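Local coordinates for hypothetical protein SpyM3_0169 (Streptococcus pyogenes, PDB 1PG6) that is of unknown function but belongs to the AIM24 (mitochondrial biogenesis) family of the cupin clan and binds calcium ions in the crystal, at residues F15-N20 with T157-S162; F23-I28 with S42-T47; R114-A119 with Y192-E197. One frame throughout, in Å; residues are numbered along the deposited sequence.

Interaction 1 of 3, residues F15-N20 with T157-S162. With CA (calcium ion), chain B.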
loop_
_atom_site.group_PDB
_atom_site.type_symbol
_atom_site.label_atom_id
_atom_site.label_comp_id
_atom_site.label_asym_id
_atom_site.label_seq_id
_atom_site.Cartn_x
_atom_site.Cartn_y
_atom_site.Cartn_z
ATOM N N PHE A 15 2.107 -7.896 -15.608
ATOM C CA PHE A 15 2.014 -8.716 -14.407
ATOM C C PHE A 15 1.005 -9.845 -14.537
ATOM O O PHE A 15 0.149 -9.837 -15.420
ATOM C CB PHE A 15 1.649 -7.836 -13.209
ATOM C CG PHE A 15 0.287 -7.211 -13.311
ATOM C CD1 PHE A 15 -0.831 -7.855 -12.789
ATOM C CD2 PHE A 15 0.115 -5.997 -13.963
ATOM C CE1 PHE A 15 -2.099 -7.298 -12.919
ATOM C CE2 PHE A 15 -1.150 -5.433 -14.098
ATOM C CZ PHE A 15 -2.258 -6.084 -13.576
ATOM N N THR A 16 1.122 -10.823 -13.649
ATOM C CA THR A 16 0.212 -11.954 -13.625
ATOM C C THR A 16 -0.005 -12.355 -12.172
ATOM O O THR A 16 0.889 -12.915 -11.535
ATOM C CB THR A 16 0.775 -13.169 -14.400
ATOM O OG1 THR A 16 0.945 -12.827 -15.781
ATOM C CG2 THR A 16 -0.177 -14.354 -14.294
ATOM N N ILE A 17 -1.184 -12.034 -11.645
ATOM C CA ILE A 17 -1.530 -12.392 -10.274
ATOM C C ILE A 17 -2.068 -13.810 -10.346
ATOM O O ILE A 17 -2.973 -14.101 -11.129
ATOM C CB ILE A 17 -2.629 -11.472 -9.693
ATOM C CG1 ILE A 17 -2.107 -10.041 -9.559
ATOM C CG2 ILE A 17 -3.072 -11.986 -8.327
ATOM C CD1 ILE A 17 -3.168 -9.048 -9.101
ATOM N N ASP A 18 -1.499 -14.702 -9.546
ATOM C CA ASP A 18 -1.948 -16.088 -9.550
ATOM C C ASP A 18 -3.445 -16.149 -9.223
ATOM O O ASP A 18 -3.898 -15.511 -8.275
ATOM C CB ASP A 18 -1.158 -16.885 -8.516
ATOM C CG ASP A 18 -1.095 -18.346 -8.851
ATOM O OD1 ASP A 18 -0.138 -18.750 -9.549
ATOM O OD2 ASP A 18 -2.009 -19.087 -8.435
ATOM N N GLN A 19 -4.210 -16.917 -9.999
ATOM C CA GLN A 19 -5.656 -17.024 -9.774
ATOM C C GLN A 19 -6.065 -18.254 -8.969
ATOM O O GLN A 19 -7.103 -18.255 -8.309
ATOM C CB GLN A 19 -6.405 -17.069 -11.109
ATOM C CG GLN A 19 -6.055 -15.964 -12.084
ATOM C CD GLN A 19 -6.636 -16.212 -13.465
ATOM O OE1 GLN A 19 -7.854 -16.223 -13.647
ATOM N NE2 GLN A 19 -5.763 -16.425 -14.444
ATOM N N ASN A 20 -5.259 -19.306 -9.031
ATOM C CA ASN A 20 -5.587 -20.524 -8.313
ATOM C C ASN A 20 -5.127 -20.484 -6.863
ATOM O O ASN A 20 -5.775 -21.055 -5.986
ATOM C CB ASN A 20 -4.961 -21.733 -9.006
ATOM C CG ASN A 20 -5.455 -21.916 -10.418
ATOM O OD1 ASN A 20 -6.655 -22.025 -10.654
ATOM N ND2 ASN A 20 -4.528 -21.953 -11.371
ATOM N N THR A 157 0.133 0.846 -13.531
ATOM C CA THR A 157 -0.673 -0.036 -12.701
ATOM C C THR A 157 -0.213 -0.001 -11.255
ATOM O O THR A 157 0.981 0.037 -10.978
ATOM C CB THR A 157 -0.579 -1.493 -13.176
ATOM O OG1 THR A 157 -1.043 -1.588 -14.527
ATOM C CG2 THR A 157 -1.426 -2.392 -12.283
ATOM N N LEU A 158 -1.177 -0.010 -10.341
ATOM C CA LEU A 158 -0.906 -0.027 -8.914
ATOM C C LEU A 158 -1.378 -1.383 -8.406
ATOM O O LEU A 158 -2.467 -1.834 -8.764
ATOM C CB LEU A 158 -1.697 1.069 -8.191
ATOM C CG LEU A 158 -1.881 0.867 -6.676
ATOM C CD1 LEU A 158 -0.561 1.137 -5.953
ATOM C CD2 LEU A 158 -2.962 1.810 -6.155
ATOM N N LEU A 159 -0.555 -2.046 -7.605
ATOM C CA LEU A 159 -0.951 -3.323 -7.020
ATOM C C LEU A 159 -1.095 -3.081 -5.520
ATOM O O LEU A 159 -0.140 -2.668 -4.862
ATOM C CB LEU A 159 0.107 -4.411 -7.267
ATOM C CG LEU A 159 0.384 -4.830 -8.715
ATOM C CD1 LEU A 159 1.375 -5.996 -8.740
ATOM C CD2 LEU A 159 -0.914 -5.239 -9.393
ATOM N N ALA A 160 -2.295 -3.310 -4.990
ATOM C CA ALA A 160 -2.558 -3.140 -3.567
ATOM C C ALA A 160 -2.797 -4.531 -2.987
ATOM O O ALA A 160 -3.231 -5.434 -3.701
ATOM C CB ALA A 160 -3.786 -2.259 -3.353
ATOM N N ASN A 161 -2.506 -4.708 -1.703
ATOM C CA ASN A 161 -2.679 -6.015 -1.066
ATOM C C ASN A 161 -3.487 -5.873 0.221
ATOM O O ASN A 161 -3.424 -4.848 0.887
ATOM C CB ASN A 161 -1.306 -6.602 -0.740
ATOM C CG ASN A 161 -0.699 -5.973 0.493
ATOM O OD1 ASN A 161 -0.943 -6.428 1.609
ATOM N ND2 ASN A 161 0.060 -4.908 0.307
ATOM N N SER A 162 -4.225 -6.920 0.580
ATOM C CA SER A 162 -5.037 -6.889 1.793
ATOM C C SER A 162 -4.650 -7.945 2.803
ATOM O O SER A 162 -3.995 -8.926 2.474
ATOM C CB SER A 162 -6.501 -7.148 1.445
ATOM O OG SER A 162 -6.632 -8.472 0.935
HETATM CA CA CA B . -1.583 -9.006 1.934
HETATM O O HOH W 1 -2.165 -10.402 -0.051
#

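Interaction 2 of 3, residues F23-I28 with S42-T47. With CA (calcium ion), chain C.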
loop_
_atom_site.group_PDB
_atom_site.type_symbol
_atom_site.label_atom_id
_atom_site.label_comp_id
_atom_site.label_asym_id
_atom_site.label_seq_id
_atom_site.Cartn_x
_atom_site.Cartn_y
_atom_site.Cartn_z
ATOM N N PHE A 23 -3.352 -17.579 -1.573
ATOM C CA PHE A 23 -2.451 -16.483 -1.192
ATOM C C PHE A 23 -1.561 -16.339 -2.424
ATOM O O PHE A 23 -0.628 -17.105 -2.627
ATOM C CB PHE A 23 -1.653 -16.892 0.043
ATOM C CG PHE A 23 -2.517 -17.272 1.206
ATOM C CD1 PHE A 23 -3.313 -16.311 1.834
ATOM C CD2 PHE A 23 -2.587 -18.601 1.629
ATOM C CE1 PHE A 23 -4.170 -16.658 2.868
ATOM C CE2 PHE A 23 -3.442 -18.966 2.664
ATOM C CZ PHE A 23 -4.243 -17.985 3.289
ATOM N N PRO A 24 -1.868 -15.349 -3.270
ATOM C CA PRO A 24 -1.161 -15.063 -4.511
ATOM C C PRO A 24 0.257 -14.552 -4.493
ATOM O O PRO A 24 0.723 -13.913 -3.549
ATOM C CB PRO A 24 -2.086 -14.069 -5.206
ATOM C CG PRO A 24 -2.618 -13.278 -4.060
ATOM C CD PRO A 24 -2.958 -14.374 -3.062
ATOM N N LEU A 25 0.930 -14.870 -5.586
ATOM C CA LEU A 25 2.284 -14.430 -5.850
ATOM C C LEU A 25 1.998 -13.645 -7.125
ATOM O O LEU A 25 1.051 -13.964 -7.850
ATOM C CB LEU A 25 3.163 -15.642 -6.153
ATOM C CG LEU A 25 4.571 -15.741 -5.573
ATOM C CD1 LEU A 25 4.584 -15.401 -4.088
ATOM C CD2 LEU A 25 5.085 -17.150 -5.813
ATOM N N VAL A 26 2.766 -12.599 -7.388
ATOM C CA VAL A 26 2.562 -11.847 -8.613
ATOM C C VAL A 26 3.852 -11.918 -9.418
ATOM O O VAL A 26 4.923 -11.561 -8.930
ATOM C CB VAL A 26 2.179 -10.360 -8.343
ATOM C CG1 VAL A 26 3.225 -9.683 -7.483
ATOM C CG2 VAL A 26 2.004 -9.623 -9.666
ATOM N N GLU A 27 3.743 -12.436 -10.638
ATOM C CA GLU A 27 4.887 -12.556 -11.527
ATOM C C GLU A 27 4.873 -11.318 -12.407
ATOM O O GLU A 27 3.857 -11.000 -13.032
ATOM C CB GLU A 27 4.778 -13.814 -12.393
ATOM C CG GLU A 27 4.685 -15.120 -11.616
ATOM C CD GLU A 27 4.556 -16.330 -12.535
ATOM O OE1 GLU A 27 3.658 -16.329 -13.402
ATOM O OE2 GLU A 27 5.348 -17.283 -12.389
ATOM N N ILE A 28 6.002 -10.623 -12.455
ATOM C CA ILE A 28 6.116 -9.392 -13.226
ATOM C C ILE A 28 7.172 -9.470 -14.320
ATOM O O ILE A 28 8.295 -9.903 -14.079
ATOM C CB ILE A 28 6.473 -8.212 -12.294
ATOM C CG1 ILE A 28 5.353 -8.004 -11.268
ATOM C CG2 ILE A 28 6.699 -6.946 -13.101
ATOM C CD1 ILE A 28 5.672 -6.943 -10.234
ATOM N N SER A 42 9.292 -7.535 -0.391
ATOM C CA SER A 42 8.323 -8.370 -1.109
ATOM C C SER A 42 8.912 -9.243 -2.210
ATOM O O SER A 42 8.235 -10.121 -2.746
ATOM C CB SER A 42 7.189 -7.509 -1.688
ATOM O OG SER A 42 7.667 -6.613 -2.677
HETATM N N MSE A 43 10.177 -9.023 -2.548
HETATM C CA MSE A 43 10.817 -9.822 -3.594
HETATM C C MSE A 43 10.898 -11.312 -3.231
HETATM O O MSE A 43 11.264 -11.654 -2.123
HETATM C CB MSE A 43 12.231 -9.292 -3.838
HETATM C CG MSE A 43 12.977 -10.039 -4.912
HETATM SE SE MSE A 43 12.267 -9.636 -6.638
HETATM C CE MSE A 43 13.249 -7.986 -6.905
ATOM N N VAL A 44 10.553 -12.200 -4.158
ATOM C CA VAL A 44 10.652 -13.637 -3.897
ATOM C C VAL A 44 11.827 -14.149 -4.719
ATOM O O VAL A 44 12.646 -14.933 -4.241
ATOM C CB VAL A 44 9.375 -14.387 -4.313
ATOM C CG1 VAL A 44 9.542 -15.882 -4.077
ATOM C CG2 VAL A 44 8.194 -13.848 -3.511
ATOM N N TYR A 45 11.899 -13.689 -5.962
ATOM C CA TYR A 45 12.986 -14.049 -6.857
ATOM C C TYR A 45 12.977 -13.145 -8.080
ATOM O O TYR A 45 11.987 -12.470 -8.365
ATOM C CB TYR A 45 12.910 -15.527 -7.275
ATOM C CG TYR A 45 11.700 -15.937 -8.086
ATOM C CD1 TYR A 45 10.620 -16.587 -7.482
ATOM C CD2 TYR A 45 11.653 -15.722 -9.463
ATOM C CE1 TYR A 45 9.524 -17.019 -8.231
ATOM C CE2 TYR A 45 10.561 -16.149 -10.221
ATOM C CZ TYR A 45 9.504 -16.796 -9.601
ATOM O OH TYR A 45 8.426 -17.225 -10.347
ATOM N N HIS A 46 14.093 -13.116 -8.796
ATOM C CA HIS A 46 14.192 -12.280 -9.979
ATOM C C HIS A 46 15.329 -12.761 -10.865
ATOM O O HIS A 46 16.262 -13.405 -10.388
ATOM C CB HIS A 46 14.419 -10.824 -9.562
ATOM C CG HIS A 46 15.703 -10.595 -8.825
ATOM N ND1 HIS A 46 16.913 -10.448 -9.469
ATOM C CD2 HIS A 46 15.966 -10.502 -7.501
ATOM C CE1 HIS A 46 17.868 -10.274 -8.570
ATOM N NE2 HIS A 46 17.320 -10.302 -7.370
ATOM N N THR A 47 15.245 -12.460 -12.156
ATOM C CA THR A 47 16.289 -12.871 -13.083
ATOM C C THR A 47 17.546 -12.047 -12.834
ATOM O O THR A 47 17.487 -10.963 -12.252
ATOM C CB THR A 47 15.837 -12.709 -14.548
ATOM O OG1 THR A 47 15.284 -11.403 -14.740
ATOM C CG2 THR A 47 14.796 -13.762 -14.900
HETATM CA CA CA C . 11.559 -11.166 0.276
HETATM O O HOH W 2 12.442 -10.723 2.607
#

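Interaction 3 of 3, residues R114-A119 with Y192-E197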
loop_
_atom_site.group_PDB
_atom_site.type_symbol
_atom_site.label_atom_id
_atom_site.label_comp_id
_atom_site.label_asym_id
_atom_site.label_seq_id
_atom_site.Cartn_x
_atom_site.Cartn_y
_atom_site.Cartn_z
ATOM N N ARG A 114 -5.629 6.443 -3.061
ATOM C CA ARG A 114 -4.903 6.699 -1.832
ATOM C C ARG A 114 -4.905 5.329 -1.147
ATOM O O ARG A 114 -5.846 4.545 -1.319
ATOM C CB ARG A 114 -5.624 7.733 -0.960
ATOM C CG ARG A 114 -5.814 9.099 -1.624
ATOM C CD ARG A 114 -6.296 10.133 -0.613
ATOM N NE ARG A 114 -6.888 11.325 -1.233
ATOM C CZ ARG A 114 -6.197 12.350 -1.726
ATOM N NH1 ARG A 114 -4.870 12.352 -1.681
ATOM N NH2 ARG A 114 -6.836 13.380 -2.259
ATOM N N LEU A 115 -3.849 5.029 -0.402
ATOM C CA LEU A 115 -3.746 3.745 0.282
ATOM C C LEU A 115 -3.193 3.891 1.679
ATOM O O LEU A 115 -2.358 4.755 1.947
ATOM C CB LEU A 115 -2.817 2.793 -0.472
ATOM C CG LEU A 115 -2.911 2.646 -1.987
ATOM C CD1 LEU A 115 -2.229 3.825 -2.653
ATOM C CD2 LEU A 115 -2.224 1.348 -2.402
ATOM N N ASN A 116 -3.661 3.026 2.567
ATOM C CA ASN A 116 -3.191 3.005 3.944
ATOM C C ASN A 116 -1.860 2.283 4.016
ATOM O O ASN A 116 -1.477 1.579 3.083
ATOM C CB ASN A 116 -4.186 2.261 4.825
ATOM C CG ASN A 116 -5.214 3.170 5.424
ATOM O OD1 ASN A 116 -6.405 2.849 5.458
ATOM N ND2 ASN A 116 -4.767 4.317 5.910
ATOM N N ASP A 117 -1.175 2.454 5.144
ATOM C CA ASP A 117 0.103 1.801 5.382
ATOM C C ASP A 117 -0.072 0.297 5.340
ATOM O O ASP A 117 -0.980 -0.261 5.969
ATOM C CB ASP A 117 0.678 2.170 6.753
ATOM C CG ASP A 117 1.411 3.490 6.747
ATOM O OD1 ASP A 117 2.185 3.741 5.796
ATOM O OD2 ASP A 117 1.225 4.268 7.711
ATOM N N GLY A 118 0.814 -0.351 4.600
ATOM C CA GLY A 118 0.774 -1.792 4.489
ATOM C C GLY A 118 -0.028 -2.276 3.304
ATOM O O GLY A 118 0.083 -3.436 2.930
ATOM N N ALA A 119 -0.831 -1.406 2.699
ATOM C CA ALA A 119 -1.640 -1.834 1.557
ATOM C C ALA A 119 -0.889 -1.803 0.226
ATOM O O ALA A 119 -1.333 -2.399 -0.758
ATOM C CB ALA A 119 -2.907 -0.980 1.452
ATOM N N TYR A 192 -12.054 12.332 2.178
ATOM C CA TYR A 192 -11.838 11.419 3.289
ATOM C C TYR A 192 -11.279 12.129 4.508
ATOM O O TYR A 192 -10.676 13.198 4.401
ATOM C CB TYR A 192 -10.885 10.299 2.869
ATOM C CG TYR A 192 -9.425 10.644 3.039
ATOM C CD1 TYR A 192 -8.740 10.294 4.201
ATOM C CD2 TYR A 192 -8.728 11.322 2.041
ATOM C CE1 TYR A 192 -7.398 10.604 4.365
ATOM C CE2 TYR A 192 -7.384 11.643 2.195
ATOM C CZ TYR A 192 -6.723 11.277 3.358
ATOM O OH TYR A 192 -5.389 11.561 3.509
ATOM N N ASP A 193 -11.481 11.516 5.667
ATOM C CA ASP A 193 -11.000 12.066 6.921
ATOM C C ASP A 193 -10.809 10.957 7.945
ATOM O O ASP A 193 -11.775 10.331 8.379
ATOM C CB ASP A 193 -11.995 13.093 7.467
ATOM C CG ASP A 193 -11.577 13.652 8.816
ATOM O OD1 ASP A 193 -12.401 14.332 9.462
ATOM O OD2 ASP A 193 -10.425 13.415 9.229
ATOM N N ILE A 194 -9.558 10.712 8.320
ATOM C CA ILE A 194 -9.239 9.698 9.319
ATOM C C ILE A 194 -9.231 10.412 10.666
ATOM O O ILE A 194 -8.509 11.390 10.852
ATOM C CB ILE A 194 -7.855 9.067 9.049
ATOM C CG1 ILE A 194 -7.880 8.347 7.698
ATOM C CG2 ILE A 194 -7.493 8.094 10.168
ATOM C CD1 ILE A 194 -6.536 7.799 7.247
ATOM N N HIS A 195 -10.034 9.920 11.603
ATOM C CA HIS A 195 -10.135 10.553 12.913
ATOM C C HIS A 195 -10.618 9.574 13.973
ATOM O O HIS A 195 -11.074 8.477 13.655
ATOM C CB HIS A 195 -11.119 11.717 12.822
ATOM C CG HIS A 195 -12.494 11.300 12.401
ATOM N ND1 HIS A 195 -13.450 10.876 13.300
ATOM C CD2 HIS A 195 -13.053 11.177 11.174
ATOM C CE1 HIS A 195 -14.537 10.512 12.644
ATOM N NE2 HIS A 195 -14.322 10.684 11.353
ATOM N N LEU A 196 -10.520 9.981 15.234
ATOM C CA LEU A 196 -10.966 9.144 16.341
ATOM C C LEU A 196 -12.400 9.557 16.668
ATOM O O LEU A 196 -12.730 10.743 16.627
ATOM C CB LEU A 196 -10.056 9.354 17.556
ATOM C CG LEU A 196 -10.118 8.300 18.666
ATOM C CD1 LEU A 196 -9.716 6.941 18.107
ATOM C CD2 LEU A 196 -9.189 8.696 19.805
ATOM N N GLU A 197 -13.252 8.586 16.986
ATOM C CA GLU A 197 -14.649 8.875 17.295
ATOM C C GLU A 197 -14.922 9.293 18.735
ATOM O O GLU A 197 -15.978 9.852 19.028
ATOM C CB GLU A 197 -15.534 7.671 16.958
ATOM C CG GLU A 197 -15.703 7.400 15.475
ATOM C CD GLU A 197 -16.822 6.414 15.194
ATOM O OE1 GLU A 197 -17.039 6.074 14.012
ATOM O OE2 GLU A 197 -17.491 5.982 16.156
#

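Interaction 1 of 3, residues F15-N20 with T157-S162
The strand segments F15-I17 and T157-N161 approach to 10.7 Å between axes and run in nearly the same direction, 25° apart, a spacing that belongs to strands of two facing sheets and not to hydrogen-bonded neighbours. F15 and L159 bridge the gap. The phenyl ring receives the methyl CD2 of L159 over one face: CD2 of L159 stands 4.3 Å from the ring centroid and only 12° off its normal, which meets the definition of a CH-pi contact. T157 reaches the ring obliquely, the two side chains coming from opposite directions, with CG2 of T157 3.6 Å from CE2 of F15. That methyl lies anti to the backbone N of T157, while OG1 occupies the place beside the N and has a weak hydrogen bond to E107. I17 adds a looser apolar touch, its CD1 4.4 Å from CD2 of L159, so one methyl, CD2 of L159, meets both F15 and I17. V26, in the strand next to 14-17, and A105, in the strand next to 156-161, extend the same apolar layer. At the far end of 157-162 the chain turns to metal binding: calcium takes OD1 of N161 at 2.7 Å and O of S162 at 2.5 Å, together with a water and T99. Face-to-face packing of antiparallel sheets through such a layer is characteristic of a beta sandwich, consistent with the cupin clan, with the calcium site at the strand's end.

Interaction 2 of 3, residues F23-I28 with S42-T47
A classic beta bulge in strand 43-46, where V44 and Y45 both face A94, is the element that meets residues 23-28 at this surface contact. L25 and V44 carry the apolar half: CD1 of L25 lies 4.0 Å from CG2 of V44, and their CA atoms are the nearest pair across the segments, 8.6 Å apart. The V44 methyl that reaches L25, CG2, is the one anti to the carbonyl carbon of V44. Two residues past L25 and one past V44, E27 and Y45 approach at their polar ends, with OE2 of E27 3.7 Å from OH of Y45, a long separation. The carboxylate and the phenol ring are turned 90° to each other. E27 starts with CG beside the backbone N and extends beyond it; in both E27 and Y45 the bond to CB does not point at the other segment, but the end of the side chain reaches back toward it. Just before the bulge, O of M43, a selenomethionine, binds calcium at 2.5 Å, and G41 and a water also coordinate the ion. Strand 91-95 lies between 26-30 and 43-46 in a four-stranded antiparallel sheet, accounting for the lack of direct backbone pairing here. V26 bonds to L95 and I28 to L93 through their backbones, while A96 lies against both L25 and V44. Strand 14-17 flanks 26-30 on its other side.

Interaction 3 of 3, residues R114-A119 with Y192-E197
R114 crosses Y192 at about a right angle, and its path from CB outward locates the contact. CB points toward the 192-197 segment, and chi1 of -60° places CG anti to the carbonyl carbon, beside the backbone N. From CG to NE the chain is extended, which carries CD to the ring of Y192: CD of R114 lies 3.4 Å from CE2 of Y192, the closest approach between the two segments. NE of R114 follows at 3.5 Å from the same CE2, so the aliphatic end and the first nitrogen of the guanidinium share one ring corner. Beyond it, CZ of R114 recedes to 4.2 Å from CE2 of Y192. The guanidinium plane is inclined 40° to the ring, and the approach is oblique. At the tip, NH1 hydrogen-bonds to T151, which anchors the arginine on strand 148-153, while OH of Y192 is held by Q134. The Y192 ring also meets W186 edge-to-face. Further along, N116 and I194 slide past each other in opposite directions, the side-chain amide of N116 touching the methyl CD1 of I194. After N116 the chain reverses in a type II beta turn from N116 to A119, closed by A119 N to N116 O at 3.1 Å; G118 supplies the positive phi of the turn. Strand 113-116 lies between 148-153 and 183-187 in a six-stranded antiparallel sheet, whereas strand 191-195 is at the edge of a three-stranded sheet beside 211-215. V149 of strand 148-153 packs against R114, Y192 and I194, joining the two sheets around this contact.

How the interactions relate
Interactions 1 and 2 share the four-stranded sheet through strands 14-17 and 26-30, paired by T16 with E27 and D18 with L25, while 157-162 lies in the facing six-stranded sheet. Interaction 1 is partly buried and apolar, sustained by a methyl over a ring, whereas interaction 2 is a surface contact combining one apolar touch with a long polar approach. Interaction 3, also partly buried, lies on the opposite side of the chain's centre and sets an arginine against a tyrosine. It nevertheless reaches interaction 1, since N161 bonds to A119 and G118, linking the turn of 114-119 to the calcium-binding end of 157-162. Interactions 2 and 3 do not touch.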